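PDB 4TVI: aminotransferase, class IV from Brucella abortus, which probably catalyses the pyridoxal-phosphate-dependent transfer of the amino group of leucine, isoleucine or valine to 2-oxoglutarate. Local coordinates for residues D102-A105 / L106-G110; P76-D79 / R80-R84. All coordinates share one frame; numbering follows the deposited sequence.

How the contacts relate
From the N terminus the chain reaches contact 2 first: after strand 64-70 and a short connection, residues 76-84 lead into and form the opening turns of helix 78-91. After that helix and a linker, contact 1 lies wholly inside helix 100-111. Each is a local contact between neighbouring helical turns, so neither closes a long loop, and the two run in series without nesting or crossing. They meet where the helices pack, Leu78, Asp79 and Ser82 lying against Ile103 and Glu104, with centres about 11 Å apart. Contact 2 also faces helices 241-252 and 297-310, whereas contact 1 covers strand 143-151 of the five-stranded antiparallel sheet.

Contact 1: D102-A105 / L106-G110; sequences DIEA and LAREG
Helix 100-111, which packs on the five-stranded antiparallel sheet of this class IV aminotransferase, carries an i to i+4 salt bridge between Glu104 and Arg108. The bond from Arg108 NH2 to Glu104 OE2 measures 2.9 Å and is fairly straight, with an N-H...O angle of 161°. A weak second bond, 3.4 Å from Arg108 NE to the same OE2, gives one carboxylate oxygen two donors of a single guanidinium. OE2 sits at the edge of that guanidinium, near its plane, but is itself approached on its anti side; the two flat groups are turned 55° apart, and OE2 alone takes the bonds. The side chains run alongside each other and point the same way. Glu104 sends CG opposite its backbone N (chi1 174°) and then stays extended, while Arg108 is extended from CG to NE, which brings the charged ends level. The aliphatic part of Arg108 also rests on the backbone, CG lying 3.3 Å from Glu104 O. That carbonyl accepts the amide of Arg108 at 3.0 Å, and two residues earlier Leu106 N bonds Asp102 O at 2.8 Å. Arg108 has a further partner through NH1, the hydroxyl of Thr75, which ties this helix to the connection leading into helix 78-91. On another side, Leu106 and Ala107 pack against Leu147 of strand 143-151, and Ile103 against Phe145. Apolar residues against the sheet and a charged pair one turn apart are typical of an amphipathic alpha-helix covering a beta-sheet.

Contact 2: P76-D79 / R80-R84; sequences PDLD and RHSAR
Asp77, at the N-cap position of helix 78-91, begins the first turn with its backbone: Asp77 O accepts His81 N at 3.0 Å, a nearly straight bond (169°), while its side chain makes no capping bond. Two further backbone bonds follow, from Ser82 to Leu78 and from Ala83 to Asp79.

The charged groups are linked less directly. Asp77 and Arg80 lie alongside each other, Asp77 OD1 touching Arg80 CD at 3.5 Å, and a water joins the polar ends, donating to Asp77 OD2 (3.0 Å) and accepting from Arg80 NH1 (2.7 Å). Both ends also reach towards helix 241-252, Asp77 in a salt bridge with Arg245 and Arg80 in a hydrogen bond with Gln244.

Next to the helix backbone, His81 CD2 approaches Asp77 O to 3.1 Å, while ND1 bonds Asp66. Asp66 also holds Arg84, which donates to the phosphate of the cofactor-bearing residue at position 180, placing this helix beside the PLP site.

The one hydroxyl, Ser82 OG, lies beside its own backbone N (chi1 -62°) and donates to Leu78 O at 2.7 Å, reaching that oxygen from the face opposite Ser82 N.

Contact 1: D102-A105 / L106-G110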
loop_
_atom_site.group_PDB
_atom_site.type_symbol
_atom_site.label_atom_id
_atom_site.label_comp_id
_atom_site.label_asym_id
_atom_site.label_seq_id
_atom_site.Cartn_x
_atom_site.Cartn_y
_atom_site.Cartn_z
ATOM N N ASP A 102 11.882 19.828 -13.845
ATOM C CA ASP A 102 11.444 20.635 -12.707
ATOM C C ASP A 102 11.904 20.016 -11.390
ATOM O O ASP A 102 12.473 20.701 -10.539
ATOM C CB ASP A 102 9.915 20.781 -12.679
ATOM C CG ASP A 102 9.386 21.723 -13.744
ATOM O OD1 ASP A 102 10.137 22.615 -14.200
ATOM O OD2 ASP A 102 8.207 21.567 -14.124
ATOM N N ILE A 103 11.653 18.716 -11.238
ATOM C CA ILE A 103 12.020 17.989 -10.027
ATOM C C ILE A 103 13.532 18.008 -9.818
ATOM O O ILE A 103 14.008 18.227 -8.705
ATOM C CB ILE A 103 11.516 16.530 -10.071
ATOM C CG1 ILE A 103 9.987 16.496 -9.996
ATOM C CG2 ILE A 103 12.136 15.697 -8.944
ATOM C CD1 ILE A 103 9.407 15.084 -9.961
ATOM N N GLU A 104 14.282 17.787 -10.893
ATOM C CA GLU A 104 15.739 17.796 -10.808
ATOM C C GLU A 104 16.256 19.178 -10.411
ATOM O O GLU A 104 17.109 19.301 -9.532
ATOM C CB GLU A 104 16.366 17.364 -12.135
ATOM C CG GLU A 104 17.882 17.499 -12.158
ATOM C CD GLU A 104 18.514 16.939 -13.426
ATOM O OE1 GLU A 104 17.788 16.363 -14.261
ATOM O OE2 GLU A 104 19.746 17.069 -13.578
ATOM N N ALA A 105 15.730 20.207 -11.066
ATOM C CA ALA A 105 16.130 21.585 -10.798
ATOM C C ALA A 105 15.807 21.972 -9.358
ATOM O O ALA A 105 16.607 22.611 -8.677
ATOM C CB ALA A 105 15.452 22.532 -11.769
ATOM N N LEU A 106 14.627 21.574 -8.902
ATOM C CA LEU A 106 14.197 21.836 -7.534
ATOM C C LEU A 106 15.095 21.108 -6.530
ATOM O O LEU A 106 15.463 21.662 -5.492
ATOM C CB LEU A 106 12.740 21.411 -7.353
ATOM C CG LEU A 106 12.071 21.785 -6.033
ATOM C CD1 LEU A 106 11.969 23.295 -5.908
ATOM C CD2 LEU A 106 10.702 21.132 -5.933
ATOM N N ALA A 107 15.449 19.868 -6.851
ATOM C CA ALA A 107 16.347 19.086 -6.005
ATOM C C ALA A 107 17.694 19.788 -5.829
ATOM O O ALA A 107 18.216 19.882 -4.717
ATOM C CB ALA A 107 16.548 17.698 -6.589
ATOM N N ARG A 108 18.246 20.293 -6.928
ATOM C CA ARG A 108 19.544 20.955 -6.883
ATOM C C ARG A 108 19.479 22.235 -6.056
ATOM O O ARG A 108 20.445 22.603 -5.384
ATOM C CB ARG A 108 20.056 21.260 -8.295
ATOM C CG ARG A 108 20.278 20.008 -9.138
ATOM C CD ARG A 108 21.136 20.281 -10.365
ATOM N NE ARG A 108 21.227 19.090 -11.207
ATOM C CZ ARG A 108 22.095 18.099 -11.023
ATOM N NH1 ARG A 108 22.960 18.143 -10.017
ATOM N NH2 ARG A 108 22.089 17.053 -11.842
ATOM N N GLU A 109 18.336 22.910 -6.112
ATOM C CA GLU A 109 18.130 24.114 -5.320
ATOM C C GLU A 109 18.094 23.754 -3.841
ATOM O O GLU A 109 18.727 24.414 -3.013
ATOM C CB GLU A 109 16.837 24.827 -5.740
ATOM C CG GLU A 109 16.920 25.486 -7.109
ATOM C CD GLU A 109 15.595 26.039 -7.595
ATOM O OE1 GLU A 109 14.552 25.748 -6.970
ATOM O OE2 GLU A 109 15.595 26.762 -8.616
ATOM N N GLY A 110 17.384 22.679 -3.521
ATOM C CA GLY A 110 17.242 22.249 -2.143
ATOM C C GLY A 110 18.560 21.823 -1.532
ATOM O O GLY A 110 18.814 22.080 -0.354
#

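Contact 2: P76-D79 / R80-R84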
loop_
_atom_site.group_PDB
_atom_site.type_symbol
_atom_site.label_atom_id
_atom_site.label_comp_id
_atom_site.label_asym_id
_atom_site.label_seq_id
_atom_site.Cartn_x
_atom_site.Cartn_y
_atom_site.Cartn_z
ATOM N N PRO A 76 24.639 11.323 -9.197
ATOM C CA PRO A 76 24.495 10.442 -10.364
ATOM C C PRO A 76 23.064 9.983 -10.607
ATOM O O PRO A 76 22.354 9.627 -9.664
ATOM C CB PRO A 76 25.399 9.252 -10.023
ATOM C CG PRO A 76 25.543 9.285 -8.542
ATOM C CD PRO A 76 25.531 10.743 -8.181
ATOM N N ASP A 77 22.656 10.022 -11.872
ATOM C CA ASP A 77 21.343 9.550 -12.308
ATOM C C ASP A 77 20.189 10.270 -11.611
ATOM O O ASP A 77 19.087 9.725 -11.505
ATOM C CB ASP A 77 21.214 8.033 -12.097
ATOM C CG ASP A 77 21.855 7.229 -13.225
ATOM O OD1 ASP A 77 21.815 7.696 -14.382
ATOM O OD2 ASP A 77 22.404 6.135 -12.955
ATOM N N LEU A 78 20.441 11.489 -11.141
ATOM C CA LEU A 78 19.375 12.318 -10.578
ATOM C C LEU A 78 18.279 12.542 -11.619
ATOM O O LEU A 78 17.097 12.620 -11.283
ATOM C CB LEU A 78 19.915 13.664 -10.080
ATOM C CG LEU A 78 18.863 14.691 -9.636
ATOM C CD1 LEU A 78 17.969 14.118 -8.536
ATOM C CD2 LEU A 78 19.530 15.982 -9.168
ATOM N N ASP A 79 18.676 12.655 -12.884
ATOM C CA ASP A 79 17.714 12.907 -13.946
ATOM C C ASP A 79 16.799 11.704 -14.149
ATOM O O ASP A 79 15.591 11.864 -14.329
ATOM C CB ASP A 79 18.424 13.272 -15.256
ATOM C CG ASP A 79 19.473 12.244 -15.675
ATOM O OD1 ASP A 79 19.969 11.485 -14.818
ATOM O OD2 ASP A 79 19.811 12.203 -16.875
ATOM N N ARG A 80 17.370 10.503 -14.098
ATOM C CA ARG A 80 16.583 9.285 -14.278
ATOM C C ARG A 80 15.628 9.065 -13.108
ATOM O O ARG A 80 14.471 8.706 -13.304
ATOM C CB ARG A 80 17.493 8.063 -14.439
ATOM C CG ARG A 80 18.455 8.143 -15.615
ATOM C CD ARG A 80 18.890 6.754 -16.039
ATOM N NE ARG A 80 17.779 5.977 -16.593
ATOM C CZ ARG A 80 17.806 4.659 -16.768
ATOM N NH1 ARG A 80 18.884 3.968 -16.422
ATOM N NH2 ARG A 80 16.758 4.030 -17.285
ATOM N N HIS A 81 16.121 9.285 -11.895
ATOM C CA HIS A 81 15.297 9.149 -10.698
ATOM C C HIS A 81 14.157 10.165 -10.690
ATOM O O HIS A 81 13.046 9.857 -10.253
ATOM C CB HIS A 81 16.155 9.294 -9.437
ATOM C CG HIS A 81 16.985 8.087 -9.124
ATOM N ND1 HIS A 81 16.432 6.885 -8.732
ATOM C CD2 HIS A 81 18.326 7.894 -9.140
ATOM C CE1 HIS A 81 17.394 6.009 -8.515
ATOM N NE2 HIS A 81 18.555 6.595 -8.759
ATOM N N SER A 82 14.435 11.372 -11.178
ATOM C CA SER A 82 13.412 12.412 -11.264
ATOM C C SER A 82 12.319 12.003 -12.239
ATOM O O SER A 82 11.126 12.179 -11.963
ATOM C CB SER A 82 14.024 13.744 -11.696
ATOM O OG SER A 82 14.965 14.192 -10.740
ATOM N N ALA A 83 12.731 11.437 -13.370
ATOM C CA ALA A 83 11.789 11.026 -14.400
ATOM C C ALA A 83 10.897 9.881 -13.924
ATOM O O ALA A 83 9.714 9.835 -14.258
ATOM C CB ALA A 83 12.531 10.623 -15.664
ATOM N N ARG A 84 11.461 8.948 -13.163
ATOM C CA ARG A 84 10.695 7.777 -12.761
ATOM C C ARG A 84 9.587 8.142 -11.787
ATOM O O ARG A 84 8.539 7.498 -11.776
ATOM C CB ARG A 84 11.600 6.709 -12.138
ATOM C CG ARG A 84 10.877 5.375 -11.897
ATOM C CD ARG A 84 11.844 4.284 -11.461
ATOM N NE ARG A 84 12.490 4.599 -10.191
ATOM C CZ ARG A 84 13.462 3.871 -9.650
ATOM N NH1 ARG A 84 13.912 2.791 -10.278
ATOM N NH2 ARG A 84 13.994 4.227 -8.487
HETATM O O HOH W 1 20.968 4.175 -14.686
#